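Local coordinates for protein terminal oxygenase component of carbazole (Janthinobacterium sp., PDB 7BUG) that uses a Rieske [2Fe-2S] cluster and a mononuclear iron to dioxygenate carbazole at its angular and adjacent ring carbons, as the terminal oxygenase of carbazole 1,9a-dioxygenase, at residues Arg172-Asn177 against Trp335-Met340; Gly178-His183 against Glu357-Ile362; Tyr185-Ser190 against Asn331-Ala336. All blocks are in the same frame, centred on the assembly; numbering follows the deposited sequence.

Interaction 1 of 3, residues Arg172-Asn177 against Trp335-Met340; sequences RLAVEN and WAREAM
Ala174 and Arg337 are the residues whose CA atoms lie nearest, 5.7 Å apart, where helix segments 172-177 and 335-340 pass with their axes 9.1 Å apart and their N-to-C directions 128° apart, a steep oblique crossing. Both belong to the catalytic domain of a Rieske oxygenase, a Bet v 1-like fold in which helices pack against a curved antiparallel sheet. The small alanine probably lets the backbones come this near. Arg337 lays its CD against the methyl, with Ala174 CB 3.6 Å from Arg337 CD, while its CG passes by the alanine CA. The arginine chain is extended from CG to NE, which carries the guanidinium across the neighbouring helix and sets one of its faces over Ala174 CB, 4.0 Å from Arg337 CZ. Asn177 meets the same guanidinium at its edge, in its plane, while its own amide plane is turned about 60° away, and the two side chains cross nearly at a right angle. Beyond these segments, Arg337 makes a cation-pi contact with Tyr296 of the same chain.

Beside this pair, Leu173 and Met340 form the apolar part. Their side chains lie alongside one another, pointing opposite ways, with Leu173 CD1 4.0 Å from Met340 CB. Glu176 faces another way and ties this helix to its surroundings through salt bridges to Arg366 and to Arg72 of the second subunit. The side chain of Asn177 also reaches Asp333 and His183, and lies about 5 Å from the iron at nearest atoms. The thioether of Met340 bends at its last torsion (chi3 -68°), so that the terminal methyl doubles back toward the other helix and Met340 CE rests 3.8 Å from Leu173 O.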
loop_
_atom_site.group_PDB
_atom_site.type_symbol
_atom_site.label_atom_id
_atom_site.label_comp_id
_atom_site.label_asym_id
_atom_site.label_seq_id
_atom_site.Cartn_x
_atom_site.Cartn_y
_atom_site.Cartn_z
ATOM N N ARG A 172 1.623 -7.755 -20.587
ATOM C CA ARG A 172 1.696 -7.123 -21.927
ATOM C C ARG A 172 2.997 -6.343 -22.102
ATOM O O ARG A 172 3.524 -6.271 -23.230
ATOM C CB ARG A 172 0.499 -6.204 -22.088
ATOM C CG ARG A 172 -0.789 -7.024 -22.125
ATOM C CD ARG A 172 -2.010 -6.128 -21.984
ATOM N NE ARG A 172 -2.012 -5.390 -20.724
ATOM C CZ ARG A 172 -2.878 -4.488 -20.361
ATOM N NH1 ARG A 172 -3.879 -4.159 -21.174
ATOM N NH2 ARG A 172 -2.734 -3.868 -19.214
ATOM N N LEU A 173 3.496 -5.775 -21.020
ATOM C CA LEU A 173 4.795 -5.043 -21.129
ATOM C C LEU A 173 5.898 -6.053 -21.472
ATOM O O LEU A 173 6.763 -5.754 -22.271
ATOM C CB LEU A 173 5.039 -4.334 -19.793
ATOM C CG LEU A 173 3.988 -3.298 -19.404
ATOM C CD1 LEU A 173 4.369 -2.632 -18.077
ATOM C CD2 LEU A 173 3.781 -2.289 -20.520
ATOM N N ALA A 174 5.793 -7.288 -20.973
ATOM C CA ALA A 174 6.729 -8.382 -21.255
ATOM C C ALA A 174 6.605 -8.837 -22.722
ATOM O O ALA A 174 7.603 -8.972 -23.439
ATOM C CB ALA A 174 6.446 -9.538 -20.306
ATOM N N VAL A 175 5.359 -9.054 -23.196
ATOM C CA VAL A 175 5.131 -9.481 -24.594
ATOM C C VAL A 175 5.733 -8.447 -25.530
ATOM O O VAL A 175 6.437 -8.812 -26.503
ATOM C CB VAL A 175 3.636 -9.631 -24.900
ATOM C CG1 VAL A 175 3.421 -9.871 -26.392
ATOM C CG2 VAL A 175 3.055 -10.786 -24.117
ATOM N N GLU A 176 5.460 -7.171 -25.267
ATOM C CA GLU A 176 5.854 -6.102 -26.213
ATOM C C GLU A 176 7.364 -5.980 -26.205
ATOM O O GLU A 176 7.921 -5.894 -27.310
ATOM C CB GLU A 176 5.106 -4.822 -25.929
ATOM C CG GLU A 176 3.633 -5.004 -26.184
ATOM C CD GLU A 176 2.821 -3.727 -26.134
ATOM O OE1 GLU A 176 3.446 -2.582 -26.088
ATOM O OE2 GLU A 176 1.594 -3.821 -26.182
ATOM N N ASN A 177 7.978 -6.076 -25.036
ATOM C CA ASN A 177 9.456 -6.075 -24.907
ATOM C C ASN A 177 10.031 -7.244 -25.719
ATOM O O ASN A 177 11.071 -7.060 -26.369
ATOM C CB ASN A 177 9.860 -6.162 -23.452
ATOM C CG ASN A 177 11.309 -6.572 -23.256
ATOM O OD1 ASN A 177 12.196 -5.789 -23.560
ATOM N ND2 ASN A 177 11.506 -7.728 -22.635
ATOM N N TRP A 335 14.657 -5.953 -16.437
ATOM C CA TRP A 335 14.601 -4.589 -15.856
ATOM C C TRP A 335 13.986 -3.615 -16.893
ATOM O O TRP A 335 13.354 -2.632 -16.478
ATOM C CB TRP A 335 15.935 -4.183 -15.212
ATOM C CG TRP A 335 17.080 -4.042 -16.136
ATOM C CD1 TRP A 335 18.116 -4.929 -16.292
ATOM C CD2 TRP A 335 17.350 -2.926 -16.993
ATOM N NE1 TRP A 335 18.977 -4.453 -17.238
ATOM C CE2 TRP A 335 18.549 -3.228 -17.674
ATOM C CE3 TRP A 335 16.726 -1.692 -17.236
ATOM C CZ2 TRP A 335 19.112 -2.342 -18.590
ATOM C CZ3 TRP A 335 17.296 -0.816 -18.134
ATOM C CH2 TRP A 335 18.484 -1.136 -18.779
ATOM N N ALA A 336 14.074 -3.876 -18.198
ATOM C CA ALA A 336 13.355 -3.074 -19.217
ATOM C C ALA A 336 11.846 -3.140 -18.936
ATOM O O ALA A 336 11.171 -2.100 -18.954
ATOM C CB ALA A 336 13.644 -3.519 -20.614
ATOM N N ARG A 337 11.314 -4.345 -18.739
ATOM C CA ARG A 337 9.852 -4.483 -18.444
ATOM C C ARG A 337 9.500 -3.667 -17.202
ATOM O O ARG A 337 8.476 -2.959 -17.213
ATOM C CB ARG A 337 9.486 -5.948 -18.183
ATOM C CG ARG A 337 9.652 -6.816 -19.405
ATOM C CD ARG A 337 9.537 -8.253 -18.999
ATOM N NE ARG A 337 10.112 -9.043 -20.038
ATOM C CZ ARG A 337 10.388 -10.314 -19.894
ATOM N NH1 ARG A 337 9.955 -10.982 -18.838
ATOM N NH2 ARG A 337 11.052 -10.918 -20.839
ATOM N N GLU A 338 10.267 -3.810 -16.156
ATOM C CA GLU A 338 10.060 -3.145 -14.863
ATOM C C GLU A 338 10.050 -1.625 -15.104
ATOM O O GLU A 338 9.268 -0.928 -14.442
ATOM C CB GLU A 338 11.116 -3.588 -13.844
ATOM C CG GLU A 338 10.985 -5.051 -13.404
ATOM C CD GLU A 338 12.148 -5.544 -12.541
ATOM O OE1 GLU A 338 13.246 -4.957 -12.629
ATOM O OE2 GLU A 338 11.968 -6.498 -11.797
ATOM N N ALA A 339 10.874 -1.137 -16.014
ATOM C CA ALA A 339 10.989 0.310 -16.271
ATOM C C ALA A 339 9.728 0.870 -16.950
ATOM O O ALA A 339 9.525 2.109 -16.906
ATOM C CB ALA A 339 12.216 0.630 -17.086
ATOM N N MET A 340 8.915 0.018 -17.598
ATOM C CA MET A 340 7.709 0.485 -18.303
ATOM C C MET A 340 6.495 0.531 -17.342
ATOM O O MET A 340 5.447 1.069 -17.711
ATOM C CB MET A 340 7.379 -0.394 -19.510
ATOM C CG MET A 340 8.165 0.042 -20.737
ATOM S SD MET A 340 7.611 -0.744 -22.298
ATOM C CE MET A 340 8.228 -2.341 -21.727
#

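Interaction 2 of 3, residues Gly178-His183 against Glu357-Ile362; sequences GFDPSH and ESDEAI. With FE2 (Fe (II) ion), chain E.
Asp180 OD1 is approached by three donors: a water 2.7 Å away and, through weak bonds, the backbone N atoms of Ser182 and His183. This aspartate occupies the connection between the two metal sites that is characteristic of Rieske oxygenases, for its OD2 is hydrogen-bonded to His93 of the second subunit, a ligand of the [2Fe-2S] cluster there, while its backbone is bonded to a ligand of the mononuclear iron. Asp180 O receives His183 ND1 at 2.8 Å in an almost straight bond (177°), on a carbonyl lone pair and in the plane of the imidazole; this fixes the rotation of the ring whose NE2 binds the iron at 2.0 Å. Such an arrangement is consistent with a route for electrons from cluster to iron.

Segment 357-362 meets this link partly through water. The water on Asp180 OD1 also donates to Asp359 OD1 and accepts from Ser358 OG, and a second water joins Asp180 OD2 to Asp359 OD1, so the two carboxylates meet largely through water. Asp359 has a further partner in His71 of the second subunit, also a cluster ligand. Ser182 OG and Ser358 OG stand 2.7 Å apart. On the apolar side, Ile362 CD1 lies against the carboxylate carbon of Asp180, and the ring of Pro181 sits on the carbonyl oxygen of Ser358. Phe179, with CG anti to the backbone N (chi1 -166°), sends its ring edge-on to helix 360-372, where Phe179 CE2 comes to 3.6 Å from Ala361 CB. With an alanine here, a gap would probably open between Ala361 and strand 261-265, against which the ring also packs. In the ring plane, Phe179 CE2 lies 3.2 Å from Ala361 O.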
loop_
_atom_site.group_PDB
_atom_site.type_symbol
_atom_site.label_atom_id
_atom_site.label_comp_id
_atom_site.label_asym_id
_atom_site.label_seq_id
_atom_site.Cartn_x
_atom_site.Cartn_y
_atom_site.Cartn_z
ATOM N N GLY A 178 9.403 -8.408 -25.653
ATOM C CA GLY A 178 9.897 -9.569 -26.399
ATOM C C GLY A 178 9.847 -9.349 -27.908
ATOM O O GLY A 178 10.800 -9.766 -28.642
ATOM N N PHE A 179 8.727 -8.837 -28.407
ATOM C CA PHE A 179 8.441 -8.776 -29.853
ATOM C C PHE A 179 8.925 -7.454 -30.467
ATOM O O PHE A 179 8.831 -7.266 -31.658
ATOM C CB PHE A 179 6.949 -8.942 -30.096
ATOM C CG PHE A 179 6.616 -9.228 -31.530
ATOM C CD1 PHE A 179 7.234 -10.264 -32.221
ATOM C CD2 PHE A 179 5.628 -8.499 -32.164
ATOM C CE1 PHE A 179 6.901 -10.518 -33.549
ATOM C CE2 PHE A 179 5.298 -8.766 -33.480
ATOM C CZ PHE A 179 5.919 -9.785 -34.166
ATOM N N ASP A 180 9.532 -6.597 -29.672
ATOM C CA ASP A 180 9.885 -5.231 -30.130
ATOM C C ASP A 180 11.166 -5.270 -30.973
ATOM O O ASP A 180 12.217 -5.688 -30.470
ATOM C CB ASP A 180 10.077 -4.451 -28.841
ATOM C CG ASP A 180 10.428 -3.010 -29.020
ATOM O OD1 ASP A 180 11.018 -2.667 -30.092
ATOM O OD2 ASP A 180 10.157 -2.273 -28.049
ATOM N N PRO A 181 11.135 -4.957 -32.284
ATOM C CA PRO A 181 12.339 -5.137 -33.081
ATOM C C PRO A 181 13.512 -4.228 -32.660
ATOM O O PRO A 181 14.678 -4.601 -32.792
ATOM C CB PRO A 181 11.885 -4.834 -34.531
ATOM C CG PRO A 181 10.357 -4.861 -34.484
ATOM C CD PRO A 181 9.970 -4.500 -33.059
ATOM N N SER A 182 13.226 -3.027 -32.168
ATOM C CA SER A 182 14.309 -2.041 -31.850
ATOM C C SER A 182 14.856 -2.166 -30.421
ATOM O O SER A 182 15.923 -1.573 -30.120
ATOM C CB SER A 182 13.841 -0.678 -32.122
ATOM O OG SER A 182 13.691 -0.527 -33.518
ATOM N N HIS A 183 14.237 -2.963 -29.541
ATOM C CA HIS A 183 14.647 -3.078 -28.134
ATOM C C HIS A 183 16.015 -3.733 -28.058
ATOM O O HIS A 183 16.617 -3.680 -26.998
ATOM C CB HIS A 183 13.600 -3.839 -27.272
ATOM C CG HIS A 183 13.877 -5.284 -27.111
ATOM N ND1 HIS A 183 13.520 -6.197 -28.063
ATOM C CD2 HIS A 183 14.545 -5.968 -26.163
ATOM C CE1 HIS A 183 13.920 -7.387 -27.692
ATOM N NE2 HIS A 183 14.553 -7.301 -26.509
ATOM N N GLU A 357 8.583 3.720 -36.168
ATOM C CA GLU A 357 8.266 2.806 -37.296
ATOM C C GLU A 357 8.361 1.341 -36.879
ATOM O O GLU A 357 7.468 0.552 -37.317
ATOM C CB GLU A 357 9.160 3.138 -38.501
ATOM C CG GLU A 357 8.740 4.450 -39.119
ATOM C CD GLU A 357 9.427 5.697 -38.556
ATOM O OE1 GLU A 357 10.132 5.620 -37.493
ATOM O OE2 GLU A 357 9.286 6.745 -39.216
ATOM N N SER A 358 9.392 0.921 -36.148
ATOM C CA SER A 358 9.558 -0.511 -35.792
ATOM C C SER A 358 8.414 -0.972 -34.872
ATOM O O SER A 358 8.205 -2.201 -34.789
ATOM C CB SER A 358 10.864 -0.775 -35.193
ATOM O OG SER A 358 11.062 0.020 -34.038
ATOM N N ASP A 359 7.642 -0.065 -34.275
ATOM C CA ASP A 359 6.528 -0.481 -33.404
ATOM C C ASP A 359 5.382 -1.043 -34.263
ATOM O O ASP A 359 4.344 -1.447 -33.681
ATOM C CB ASP A 359 6.072 0.687 -32.536
ATOM C CG ASP A 359 7.128 1.080 -31.522
ATOM O OD1 ASP A 359 7.779 0.160 -30.979
ATOM O OD2 ASP A 359 7.242 2.324 -31.258
ATOM N N GLU A 360 5.500 -1.016 -35.606
ATOM C CA GLU A 360 4.493 -1.678 -36.482
ATOM C C GLU A 360 4.326 -3.122 -36.013
ATOM O O GLU A 360 3.186 -3.615 -36.003
ATOM C CB GLU A 360 4.917 -1.575 -37.952
ATOM C CG GLU A 360 3.978 -2.245 -38.915
ATOM C CD GLU A 360 2.553 -1.705 -38.907
ATOM O OE1 GLU A 360 2.356 -0.538 -38.511
ATOM O OE2 GLU A 360 1.627 -2.468 -39.312
ATOM N N ALA A 361 5.394 -3.804 -35.629
ATOM C CA ALA A 361 5.328 -5.205 -35.139
ATOM C C ALA A 361 4.450 -5.262 -33.874
ATOM O O ALA A 361 3.513 -6.098 -33.778
ATOM C CB ALA A 361 6.682 -5.735 -34.819
ATOM N N ILE A 362 4.664 -4.331 -32.945
ATOM C CA ILE A 362 3.883 -4.273 -31.687
ATOM C C ILE A 362 2.406 -4.001 -31.978
ATOM O O ILE A 362 1.540 -4.681 -31.366
ATOM C CB ILE A 362 4.481 -3.264 -30.704
ATOM C CG1 ILE A 362 5.837 -3.822 -30.231
ATOM C CG2 ILE A 362 3.487 -3.013 -29.547
ATOM C CD1 ILE A 362 6.725 -2.820 -29.541
HETATM FE FE FE2 E . 15.211 -8.743 -25.310
HETATM O O HOH W 1 8.297 -0.072 -28.372
HETATM O O HOH W 2 9.978 -0.793 -31.787
HETATM O O HOH W 3 15.237 -10.173 -26.424
HETATM O O HOH W 4 13.161 -9.531 -25.379
#

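Interaction 3 of 3, residues Tyr185-Ser190 against Asn331-Ala336; sequences YIHKDS and NDDIWA. With FE2 (Fe (II) ion), chain E.
Ile186 drives its terminal methyl into the side of helix 331-344, and Asp332 and His187 are the next most buried residues of the contact. With CG1 placed between the backbone N and the carbonyl carbon (chi1 80°), the isoleucine chain points straight across: Ile186 CD1 stops 3.6 Å from Asp332 O and lies about as near to a carboxylate oxygen of Asp333, whose side chain it crosses at about a right angle. On the way, Ile186 CG1 covers one face of the His187 imidazole, 3.7 Å above the ring and over its centre. Phe329, from just before the helix, also stacks on this ring.

His187 and Asp333 belong to a facial triad of two histidines and one carboxylate, the mononuclear iron site of Rieske oxygenases, completed by His183. His187 NE2 binds the iron at 2.1 Å, whereas the carboxylate, turned 73° from the imidazole plane, holds the metal through both oxygens, unequally: Asp333 OD1 at 2.0 Å and OD2 at 2.5 Å. Two waters are also modelled on the metal, one of them at a distance short for an iron(II)-water bond. Asn330 donates to Asp333 OD2.

The outer nitrogen of the imidazole is held by Asp332 through one water, which accepts from His187 ND1 at 2.8 Å and donates to Asp332 OD2. The other oxygen, Asp332 OD1, takes Trp335 NE1 at 2.8 Å on its anti lone pair.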
loop_
_atom_site.group_PDB
_atom_site.type_symbol
_atom_site.label_atom_id
_atom_site.label_comp_id
_atom_site.label_asym_id
_atom_site.label_seq_id
_atom_site.Cartn_x
_atom_site.Cartn_y
_atom_site.Cartn_z
ATOM N N TYR A 185 18.757 -2.953 -28.890
ATOM C CA TYR A 185 19.713 -1.931 -28.377
ATOM C C TYR A 185 20.131 -2.255 -26.942
ATOM O O TYR A 185 21.317 -2.127 -26.590
ATOM C CB TYR A 185 19.103 -0.543 -28.530
ATOM C CG TYR A 185 20.041 0.567 -28.149
ATOM C CD1 TYR A 185 21.070 0.938 -29.007
ATOM C CD2 TYR A 185 19.949 1.182 -26.910
ATOM C CE1 TYR A 185 21.974 1.916 -28.632
ATOM C CE2 TYR A 185 20.858 2.143 -26.514
ATOM C CZ TYR A 185 21.867 2.514 -27.386
ATOM O OH TYR A 185 22.783 3.476 -27.025
ATOM N N ILE A 186 19.200 -2.711 -26.082
ATOM C CA ILE A 186 19.542 -2.999 -24.667
ATOM C C ILE A 186 20.499 -4.179 -24.528
ATOM O O ILE A 186 21.034 -4.343 -23.441
ATOM C CB ILE A 186 18.271 -3.192 -23.807
ATOM C CG1 ILE A 186 17.651 -4.588 -23.963
ATOM C CG2 ILE A 186 17.278 -2.099 -24.117
ATOM C CD1 ILE A 186 16.488 -4.850 -23.025
ATOM N N HIS A 187 20.624 -5.035 -25.554
ATOM C CA HIS A 187 21.400 -6.289 -25.490
ATOM C C HIS A 187 22.828 -6.094 -26.054
ATOM O O HIS A 187 23.570 -7.062 -26.057
ATOM C CB HIS A 187 20.654 -7.379 -26.248
ATOM C CG HIS A 187 19.325 -7.717 -25.650
ATOM N ND1 HIS A 187 19.211 -8.213 -24.386
ATOM C CD2 HIS A 187 18.086 -7.747 -26.178
ATOM C CE1 HIS A 187 17.943 -8.491 -24.125
ATOM N NE2 HIS A 187 17.255 -8.203 -25.193
ATOM N N LYS A 188 23.172 -4.864 -26.418
ATOM C CA LYS A 188 24.435 -4.557 -27.161
ATOM C C LYS A 188 25.658 -4.932 -26.312
ATOM O O LYS A 188 26.671 -5.303 -26.905
ATOM C CB LYS A 188 24.436 -3.105 -27.633
ATOM C CG LYS A 188 24.521 -2.049 -26.537
ATOM C CD LYS A 188 24.186 -0.676 -27.053
ATOM C CE LYS A 188 24.272 0.393 -25.982
ATOM N NZ LYS A 188 23.174 0.258 -24.976
ATOM N N ASP A 189 25.575 -4.954 -24.999
ATOM C CA ASP A 189 26.723 -5.296 -24.115
ATOM C C ASP A 189 26.577 -6.682 -23.507
ATOM O O ASP A 189 27.350 -7.015 -22.578
ATOM C CB ASP A 189 26.905 -4.267 -22.994
ATOM C CG ASP A 189 27.169 -2.854 -23.482
ATOM O OD1 ASP A 189 27.877 -2.750 -24.486
ATOM O OD2 ASP A 189 26.655 -1.885 -22.852
ATOM N N SER A 190 25.654 -7.531 -23.992
ATOM C CA SER A 190 25.447 -8.863 -23.388
ATOM C C SER A 190 26.687 -9.747 -23.554
ATOM O O SER A 190 27.224 -9.738 -24.630
ATOM C CB SER A 190 24.248 -9.587 -23.965
ATOM O OG SER A 190 24.150 -10.871 -23.358
ATOM N N ASN A 331 18.276 -11.201 -18.805
ATOM C CA ASN A 331 18.174 -10.399 -17.569
ATOM C C ASN A 331 17.947 -8.927 -17.913
ATOM O O ASN A 331 17.205 -8.279 -17.159
ATOM C CB ASN A 331 19.404 -10.572 -16.678
ATOM C CG ASN A 331 19.335 -11.773 -15.776
ATOM O OD1 ASN A 331 18.318 -12.492 -15.688
ATOM N ND2 ASN A 331 20.436 -12.014 -15.078
ATOM N N ASP A 332 18.493 -8.400 -19.007
ATOM C CA ASP A 332 18.282 -6.976 -19.375
ATOM C C ASP A 332 16.812 -6.759 -19.788
ATOM O O ASP A 332 16.298 -5.701 -19.570
ATOM C CB ASP A 332 19.251 -6.477 -20.437
ATOM C CG ASP A 332 20.678 -6.312 -19.901
ATOM O OD1 ASP A 332 20.841 -5.869 -18.719
ATOM O OD2 ASP A 332 21.591 -6.692 -20.628
ATOM N N ASP A 333 16.146 -7.771 -20.341
ATOM C CA ASP A 333 14.705 -7.646 -20.659
ATOM C C ASP A 333 13.912 -7.458 -19.372
ATOM O O ASP A 333 12.868 -6.768 -19.425
ATOM C CB ASP A 333 14.217 -8.893 -21.390
ATOM C CG ASP A 333 14.750 -8.946 -22.807
ATOM O OD1 ASP A 333 14.684 -7.923 -23.534
ATOM O OD2 ASP A 333 15.280 -9.963 -23.152
ATOM N N ILE A 334 14.328 -8.116 -18.305
ATOM C CA ILE A 334 13.578 -8.087 -17.024
ATOM C C ILE A 334 13.514 -6.645 -16.503
ATOM O O ILE A 334 12.400 -6.125 -16.235
ATOM C CB ILE A 334 14.164 -9.065 -16.013
ATOM C CG1 ILE A 334 13.938 -10.500 -16.514
ATOM C CG2 ILE A 334 13.561 -8.815 -14.630
ATOM C CD1 ILE A 334 14.557 -11.529 -15.618
ATOM N N TRP A 335 14.657 -5.953 -16.437
ATOM C CA TRP A 335 14.601 -4.589 -15.856
ATOM C C TRP A 335 13.986 -3.615 -16.893
ATOM O O TRP A 335 13.354 -2.632 -16.478
ATOM C CB TRP A 335 15.935 -4.183 -15.212
ATOM C CG TRP A 335 17.080 -4.042 -16.136
ATOM C CD1 TRP A 335 18.116 -4.929 -16.292
ATOM C CD2 TRP A 335 17.350 -2.926 -16.993
ATOM N NE1 TRP A 335 18.977 -4.453 -17.238
ATOM C CE2 TRP A 335 18.549 -3.228 -17.674
ATOM C CE3 TRP A 335 16.726 -1.692 -17.236
ATOM C CZ2 TRP A 335 19.112 -2.342 -18.590
ATOM C CZ3 TRP A 335 17.296 -0.816 -18.134
ATOM C CH2 TRP A 335 18.484 -1.136 -18.779
ATOM N N ALA A 336 14.074 -3.876 -18.198
ATOM C CA ALA A 336 13.355 -3.074 -19.217
ATOM C C ALA A 336 11.846 -3.140 -18.936
ATOM O O ALA A 336 11.171 -2.100 -18.954
ATOM C CB ALA A 336 13.644 -3.519 -20.614
HETATM FE FE FE2 E . 15.211 -8.743 -25.310
HETATM O O HOH W 5 21.384 -8.367 -22.572
HETATM O O HOH W 3 15.237 -10.173 -26.424
HETATM O O HOH W 4 13.161 -9.531 -25.379
#

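The three contacts gather near one mononuclear iron, and two of them supply its protein ligands. Interaction 2 contributes His183 and interaction 3 contributes His187 and Asp333; the two share both waters modelled on the metal, and His183 NE2 lies 3.0 Å from Asp333 OD1 as fellow ligands. Interaction 1 gives the iron no ligand but lies next to the site, the Asn177 side chain about 5 Å from the iron at nearest atoms and touching His183 and Asp333. Interactions 1 and 3 both use helix 331-344, sharing Trp335 and Ala336, with centres about 11 Å apart; interactions 1 and 2 share helix 171-179, with centres about 12 Å apart. In sequence, interaction 3 is nested within the loop closed by interaction 2.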